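Long-range contact in protein-S-isoprenylcysteine O-methyltransferase (Tribolium castaneum, PDB 5V7P), which methylates the carboxylate of isoprenylated C-terminal cysteines on proteins, using S-adenosyl-L-methionine as the methyl donor: residues A[90-102]-A[215-227]. Numbering follows the deposited sequence.
With MPG ([(Z)-octadec-9-enyl] (2R)-2,3-bis(oxidanyl)propanoate), chain B; MPG ([(Z)-octadec-9-enyl] (2R)-2,3-bis(oxidanyl)propanoate), chain S; D10 (decane), chain J; D10 (decane), chain G.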
loop_
_atom_site.group_PDB
_atom_site.type_symbol
_atom_site.label_atom_id
_atom_site.label_comp_id
_atom_site.label_asym_id
_atom_site.label_seq_id
_atom_site.Cartn_x
_atom_site.Cartn_y
_atom_site.Cartn_z
ATOM N N GLN A 90 2.939 10.709 25.042
ATOM C CA GLN A 90 2.338 9.378 25.039
ATOM C C GLN A 90 1.538 9.104 23.772
ATOM O O GLN A 90 1.447 7.953 23.332
ATOM C CB GLN A 90 1.444 9.212 26.268
ATOM C CG GLN A 90 2.214 9.155 27.574
ATOM C CD GLN A 90 1.308 9.106 28.784
ATOM O OE1 GLN A 90 0.311 9.824 28.856
ATOM N NE2 GLN A 90 1.647 8.252 29.741
ATOM N N ILE A 91 0.956 10.143 23.174
ATOM C CA ILE A 91 0.165 9.967 21.960
ATOM C C ILE A 91 0.980 9.262 20.883
ATOM O O ILE A 91 0.484 8.360 20.196
ATOM C CB ILE A 91 -0.349 11.334 21.470
ATOM C CG1 ILE A 91 -1.246 11.988 22.526
ATOM C CG2 ILE A 91 -1.093 11.193 20.166
ATOM C CD1 ILE A 91 -2.399 11.129 22.995
ATOM N N PHE A 92 2.238 9.666 20.712
ATOM C CA PHE A 92 3.042 9.121 19.626
ATOM C C PHE A 92 3.252 7.621 19.783
ATOM O O PHE A 92 3.381 6.907 18.783
ATOM C CB PHE A 92 4.383 9.848 19.561
ATOM C CG PHE A 92 5.069 9.728 18.234
ATOM C CD1 PHE A 92 4.717 10.556 17.181
ATOM C CD2 PHE A 92 6.066 8.787 18.034
ATOM C CE1 PHE A 92 5.344 10.449 15.957
ATOM C CE2 PHE A 92 6.698 8.676 16.813
ATOM C CZ PHE A 92 6.338 9.507 15.772
ATOM N N GLY A 93 3.280 7.127 21.022
ATOM C CA GLY A 93 3.454 5.699 21.233
ATOM C C GLY A 93 2.317 4.878 20.656
ATOM O O GLY A 93 2.546 3.857 20.002
ATOM N N GLY A 94 1.077 5.308 20.892
ATOM C CA GLY A 94 -0.059 4.594 20.331
ATOM C C GLY A 94 -0.072 4.631 18.817
ATOM O O GLY A 94 -0.476 3.666 18.164
ATOM N N TYR A 95 0.373 5.746 18.236
ATOM C CA TYR A 95 0.470 5.844 16.784
ATOM C C TYR A 95 1.474 4.838 16.234
ATOM O O TYR A 95 1.200 4.144 15.248
ATOM C CB TYR A 95 0.854 7.271 16.392
ATOM C CG TYR A 95 1.499 7.389 15.031
ATOM C CD1 TYR A 95 0.728 7.491 13.883
ATOM C CD2 TYR A 95 2.882 7.408 14.894
ATOM C CE1 TYR A 95 1.313 7.601 12.638
ATOM C CE2 TYR A 95 3.477 7.518 13.650
ATOM C CZ TYR A 95 2.687 7.614 12.525
ATOM O OH TYR A 95 3.266 7.725 11.281
ATOM N N MET A 96 2.649 4.748 16.861
ATOM C CA MET A 96 3.648 3.781 16.420
ATOM C C MET A 96 3.090 2.365 16.438
ATOM O O MET A 96 3.298 1.594 15.493
ATOM C CB MET A 96 4.889 3.867 17.306
ATOM C CG MET A 96 5.687 5.144 17.140
ATOM S SD MET A 96 6.946 5.342 18.416
ATOM C CE MET A 96 7.807 3.774 18.328
ATOM N N SER A 97 2.378 2.002 17.506
ATOM C CA SER A 97 1.860 0.643 17.625
ATOM C C SER A 97 0.797 0.359 16.569
ATOM O O SER A 97 0.795 -0.717 15.959
ATOM C CB SER A 97 1.301 0.425 19.028
ATOM O OG SER A 97 2.301 0.648 20.005
ATOM N N VAL A 98 -0.117 1.307 16.348
ATOM C CA VAL A 98 -1.128 1.148 15.305
ATOM C C VAL A 98 -0.464 0.919 13.955
ATOM O O VAL A 98 -0.893 0.068 13.167
ATOM C CB VAL A 98 -2.058 2.376 15.285
ATOM C CG1 VAL A 98 -2.849 2.465 13.982
ATOM C CG2 VAL A 98 -3.013 2.331 16.471
ATOM N N MET A 99 0.594 1.677 13.667
ATOM C CA MET A 99 1.283 1.540 12.390
ATOM C C MET A 99 1.915 0.163 12.249
ATOM O O MET A 99 1.802 -0.477 11.197
ATOM C CB MET A 99 2.347 2.628 12.266
ATOM C CG MET A 99 1.783 4.036 12.236
ATOM S SD MET A 99 1.243 4.511 10.589
ATOM C CE MET A 99 2.826 4.637 9.755
ATOM N N ALA A 100 2.589 -0.307 13.300
ATOM C CA ALA A 100 3.254 -1.603 13.232
ATOM C C ALA A 100 2.249 -2.729 13.036
ATOM O O ALA A 100 2.481 -3.647 12.241
ATOM C CB ALA A 100 4.079 -1.834 14.498
ATOM N N LEU A 101 1.124 -2.679 13.753
ATOM C CA LEU A 101 0.120 -3.729 13.612
ATOM C C LEU A 101 -0.496 -3.721 12.220
ATOM O O LEU A 101 -0.771 -4.784 11.653
ATOM C CB LEU A 101 -0.965 -3.570 14.679
ATOM C CG LEU A 101 -0.630 -4.065 16.090
ATOM C CD1 LEU A 101 -1.802 -3.814 17.031
ATOM C CD2 LEU A 101 -0.264 -5.548 16.097
ATOM N N PHE A 102 -0.717 -2.536 11.650
ATOM C CA PHE A 102 -1.283 -2.462 10.309
ATOM C C PHE A 102 -0.408 -3.203 9.307
ATOM O O PHE A 102 -0.883 -4.077 8.574
ATOM C CB PHE A 102 -1.455 -1.007 9.880
ATOM C CG PHE A 102 -1.878 -0.852 8.447
ATOM C CD1 PHE A 102 -3.219 -0.863 8.105
ATOM C CD2 PHE A 102 -0.934 -0.715 7.441
ATOM C CE1 PHE A 102 -3.613 -0.730 6.790
ATOM C CE2 PHE A 102 -1.323 -0.582 6.121
ATOM C CZ PHE A 102 -2.664 -0.591 5.795
ATOM N N TRP A 215 -9.022 1.233 4.809
ATOM C CA TRP A 215 -7.743 1.913 4.649
ATOM C C TRP A 215 -7.923 3.426 4.667
ATOM O O TRP A 215 -7.141 4.145 5.300
ATOM C CB TRP A 215 -7.084 1.461 3.345
ATOM C CG TRP A 215 -5.604 1.669 3.298
ATOM C CD1 TRP A 215 -4.880 2.585 4.002
ATOM C CD2 TRP A 215 -4.663 0.937 2.505
ATOM N NE1 TRP A 215 -3.546 2.471 3.694
ATOM C CE2 TRP A 215 -3.387 1.465 2.777
ATOM C CE3 TRP A 215 -4.776 -0.114 1.589
ATOM C CZ2 TRP A 215 -2.231 0.980 2.169
ATOM C CZ3 TRP A 215 -3.629 -0.595 0.985
ATOM C CH2 TRP A 215 -2.374 -0.048 1.276
ATOM N N PHE A 216 -8.960 3.923 3.986
ATOM C CA PHE A 216 -9.202 5.360 3.912
ATOM C C PHE A 216 -9.369 5.966 5.299
ATOM O O PHE A 216 -8.679 6.928 5.659
ATOM C CB PHE A 216 -10.440 5.622 3.049
ATOM C CG PHE A 216 -10.835 7.073 2.964
ATOM C CD1 PHE A 216 -10.038 7.985 2.294
ATOM C CD2 PHE A 216 -12.015 7.519 3.535
ATOM C CE1 PHE A 216 -10.399 9.316 2.207
ATOM C CE2 PHE A 216 -12.382 8.850 3.451
ATOM C CZ PHE A 216 -11.573 9.749 2.785
ATOM N N TYR A 217 -10.284 5.416 6.097
ATOM C CA TYR A 217 -10.537 5.983 7.417
ATOM C C TYR A 217 -9.408 5.680 8.390
ATOM O O TYR A 217 -9.090 6.516 9.243
ATOM C CB TYR A 217 -11.869 5.471 7.960
ATOM C CG TYR A 217 -13.049 6.129 7.290
ATOM C CD1 TYR A 217 -13.322 7.475 7.500
ATOM C CD2 TYR A 217 -13.878 5.418 6.439
ATOM C CE1 TYR A 217 -14.390 8.090 6.885
ATOM C CE2 TYR A 217 -14.952 6.026 5.819
ATOM C CZ TYR A 217 -15.202 7.363 6.047
ATOM O OH TYR A 217 -16.267 7.981 5.437
ATOM N N TRP A 218 -8.789 4.504 8.279
ATOM C CA TRP A 218 -7.632 4.201 9.113
ATOM C C TRP A 218 -6.551 5.258 8.943
ATOM O O TRP A 218 -6.001 5.765 9.926
ATOM C CB TRP A 218 -7.088 2.814 8.770
ATOM C CG TRP A 218 -5.835 2.463 9.515
ATOM C CD1 TRP A 218 -5.749 1.852 10.729
ATOM C CD2 TRP A 218 -4.485 2.700 9.089
ATOM N NE1 TRP A 218 -4.433 1.692 11.089
ATOM C CE2 TRP A 218 -3.637 2.205 10.099
ATOM C CE3 TRP A 218 -3.912 3.278 7.952
ATOM C CZ2 TRP A 218 -2.249 2.271 10.008
ATOM C CZ3 TRP A 218 -2.533 3.343 7.863
ATOM C CH2 TRP A 218 -1.718 2.843 8.886
ATOM N N SER A 219 -6.241 5.614 7.694
ATOM C CA SER A 219 -5.169 6.573 7.455
ATOM C C SER A 219 -5.491 7.926 8.074
ATOM O O SER A 219 -4.621 8.562 8.681
ATOM C CB SER A 219 -4.919 6.721 5.956
ATOM O OG SER A 219 -6.048 7.267 5.287
ATOM N N ILE A 220 -6.730 8.394 7.913
ATOM C CA ILE A 220 -7.159 9.608 8.601
ATOM C C ILE A 220 -7.067 9.414 10.108
ATOM O O ILE A 220 -6.659 10.320 10.846
ATOM C CB ILE A 220 -8.586 9.992 8.169
ATOM C CG1 ILE A 220 -8.639 10.246 6.660
ATOM C CG2 ILE A 220 -9.064 11.229 8.927
ATOM C CD1 ILE A 220 -10.044 10.372 6.104
ATOM N N GLY A 221 -7.442 8.227 10.585
ATOM C CA GLY A 221 -7.411 7.964 12.013
ATOM C C GLY A 221 -6.033 8.150 12.618
ATOM O O GLY A 221 -5.897 8.692 13.718
ATOM N N THR A 222 -4.991 7.703 11.910
ATOM C CA THR A 222 -3.635 7.823 12.437
ATOM C C THR A 222 -3.316 9.264 12.809
ATOM O O THR A 222 -2.678 9.523 13.835
ATOM C CB THR A 222 -2.616 7.304 11.421
ATOM O OG1 THR A 222 -2.660 8.106 10.236
ATOM C CG2 THR A 222 -2.890 5.845 11.066
ATOM N N GLN A 223 -3.756 10.217 11.987
ATOM C CA GLN A 223 -3.492 11.623 12.262
ATOM C C GLN A 223 -4.426 12.201 13.313
ATOM O O GLN A 223 -4.081 13.206 13.943
ATOM C CB GLN A 223 -3.590 12.430 10.965
ATOM C CG GLN A 223 -2.601 11.974 9.908
ATOM C CD GLN A 223 -1.190 11.876 10.452
ATOM O OE1 GLN A 223 -0.620 12.867 10.902
ATOM N NE2 GLN A 223 -0.630 10.670 10.440
ATOM N N ILE A 224 -5.594 11.593 13.520
ATOM C CA ILE A 224 -6.412 11.966 14.668
ATOM C C ILE A 224 -5.747 11.492 15.953
ATOM O O ILE A 224 -5.767 12.191 16.975
ATOM C CB ILE A 224 -7.839 11.404 14.522
ATOM C CG1 ILE A 224 -8.487 11.963 13.248
ATOM C CG2 ILE A 224 -8.672 11.744 15.761
ATOM C CD1 ILE A 224 -9.909 11.492 12.996
ATOM N N ILE A 225 -5.141 10.303 15.924
ATOM C CA ILE A 225 -4.353 9.849 17.067
ATOM C C ILE A 225 -3.337 10.916 17.440
ATOM O O ILE A 225 -3.261 11.356 18.592
ATOM C CB ILE A 225 -3.669 8.505 16.756
ATOM C CG1 ILE A 225 -4.720 7.434 16.452
ATOM C CG2 ILE A 225 -2.775 8.069 17.921
ATOM C CD1 ILE A 225 -4.145 6.096 16.023
ATOM N N LEU A 226 -2.560 11.367 16.454
ATOM C CA LEU A 226 -1.506 12.351 16.664
ATOM C C LEU A 226 -2.037 13.749 16.956
ATOM O O LEU A 226 -1.252 14.614 17.360
ATOM C CB LEU A 226 -0.599 12.393 15.425
ATOM C CG LEU A 226 0.791 11.748 15.446
ATOM C CD1 LEU A 226 0.928 10.626 16.464
ATOM C CD2 LEU A 226 1.122 11.222 14.058
ATOM N N ILE A 227 -3.331 13.991 16.766
ATOM C CA ILE A 227 -3.896 15.329 16.899
ATOM C C ILE A 227 -3.038 16.296 16.088
ATOM O O ILE A 227 -2.529 17.290 16.616
ATOM C CB ILE A 227 -3.997 15.757 18.377
ATOM C CG1 ILE A 227 -4.653 14.640 19.201
ATOM C CG2 ILE A 227 -4.793 17.059 18.497
ATOM C CD1 ILE A 227 -4.909 14.981 20.662
HETATM C C2 MPG B . 0.259 9.414 4.004
HETATM C C3 MPG B . -1.264 9.352 4.025
HETATM C C4 MPG B . -1.794 8.379 2.976
HETATM C C5 MPG B . -3.269 8.147 3.220
HETATM C C6 MPG B . -3.831 7.307 2.086
HETATM C C7 MPG B . -3.237 5.901 2.040
HETATM C C8 MPG B . -3.093 5.530 0.575
HETATM C C9 MPG B . -2.904 4.020 0.463
HETATM C C10 MPG B . -1.790 3.456 0.057
HETATM C C11 MPG B . -0.547 4.245 -0.358
HETATM C C12 MPG B . 0.694 3.418 -0.059
HETATM C C13 MPG B . 0.777 2.219 -0.996
HETATM C C14 MPG B . 1.679 1.177 -0.352
HETATM C C15 MPG B . 1.998 0.069 -1.353
HETATM C C16 MPG B . 3.506 -0.158 -1.430
HETATM O O1 MPG B . 1.003 8.021 5.775
HETATM C C1 MPG B . 0.893 8.078 4.390
HETATM C CXD MPG B . 0.538 6.667 7.836
HETATM O O2 MPG B . -0.578 6.720 8.677
HETATM C C21 MPG B . 1.644 7.564 8.413
HETATM O O3 MPG B . 1.135 8.340 9.460
HETATM O O4 MPG B . -0.861 6.765 5.944
HETATM C CX3 MPG B . 0.147 7.142 6.442
HETATM C C2 MPG S . -2.604 3.622 28.649
HETATM C C3 MPG S . -2.013 3.023 27.374
HETATM C C4 MPG S . -2.309 1.525 27.311
HETATM C C5 MPG S . -3.699 1.300 26.724
HETATM C C6 MPG S . -3.645 1.443 25.203
HETATM C C7 MPG S . -5.021 1.180 24.586
HETATM C C8 MPG S . -6.070 2.183 25.066
HETATM C C9 MPG S . -5.616 3.605 24.740
HETATM C C10 MPG S . -6.252 4.664 25.195
HETATM C C11 MPG S . -7.488 4.571 26.088
HETATM C C12 MPG S . -7.077 4.776 27.543
HETATM C C13 MPG S . -8.169 4.231 28.461
HETATM C C14 MPG S . -9.507 4.880 28.108
HETATM O O1 MPG S . -2.632 5.677 27.420
HETATM C C1 MPG S . -2.345 5.129 28.676
HETATM C CXD MPG S . -2.181 7.638 25.877
HETATM O O2 MPG S . -1.722 8.958 25.978
HETATM C C21 MPG S . -3.559 7.618 25.218
HETATM O O3 MPG S . -4.215 8.832 25.464
HETATM O O4 MPG S . -2.014 7.674 28.228
HETATM C CX3 MPG S . -2.263 7.018 27.272
HETATM C C1 D10 J . 9.948 8.217 15.093
HETATM C C2 D10 J . 9.941 6.935 14.262
HETATM C C3 D10 J . 8.510 6.431 14.082
HETATM C C4 D10 J . 8.536 5.172 13.217
HETATM C C5 D10 J . 7.116 4.658 12.990
HETATM C C6 D10 J . 7.170 3.468 12.033
HETATM C C7 D10 J . 5.771 2.886 11.850
HETATM C C8 D10 J . 5.754 1.969 10.627
HETATM C C9 D10 J . 6.616 0.738 10.898
HETATM C C1 D10 G . -20.881 5.355 -4.873
HETATM C C2 D10 G . -21.058 6.284 -3.678
HETATM C C3 D10 G . -20.648 5.545 -2.408
HETATM C C4 D10 G . -20.449 6.546 -1.271
HETATM C C5 D10 G . -20.752 5.853 0.054
HETATM C C6 D10 G . -20.290 6.731 1.213
HETATM C C7 D10 G . -21.123 6.408 2.452
HETATM C C8 D10 G . -20.277 6.607 3.708
HETATM C C9 D10 G . -19.616 5.285 4.087
HETATM C C10 D10 G . -18.276 5.560 4.765
HETATM O O HOH W 1 -3.305 -0.468 12.643
#
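Phe102 and Trp218 both swing CG anti to the backbone N (chi1 173° and 176°), and this carries their rings into a face-to-face stack between the nearly antiparallel segments 90-102 and 215-225, on transmembrane helices 90-113 and 210-225. The phenyl lies over the six-membered ring of the indole, with centroids 4.0 Å apart and planes 20° from parallel. Phe102 also turns an edge onto the face of Trp215, its CZ 3.7 Å from Trp215 CE2; across the opposite face of Trp215 runs the chain of a bound lipid, [(Z)-octadec-9-enyl] (2R)-2,3-bis(oxidanyl)propanoate. With only an alanine here in place of Trp215, a gap would probably open between the Phe102 edge and the lipid chain, each left without the indole face it packs on. Met99, bent at chi2 and chi3, brings SD obliquely to Trp218, 3.8 Å from CH2, in a Met-aromatic contact. Further along, Leu226 lays CD2 over the Tyr95 ring, 3.9 Å from its centroid, while Val98 CG2 and Ile225 CD1 meet tip to tip. Direct contact between the segments is thus apolar and aromatic; a water makes the polar bridge, accepting from Trp218 NE1 at 2.9 Å and donating to Val98 O. Tyr95 OH hydrogen-bonds lipid O3 at 2.9 Å, and a second hydrogen bond joins it to Trp139 NE1 of helix 129-148. With Thr222 OG1 2.9 Å from lipid O2 and Met99 alongside, the head group meets mixed surroundings while the tail passes Trp215, consistent with an amphiphile-binding pocket between membrane helices close to the cofactor site.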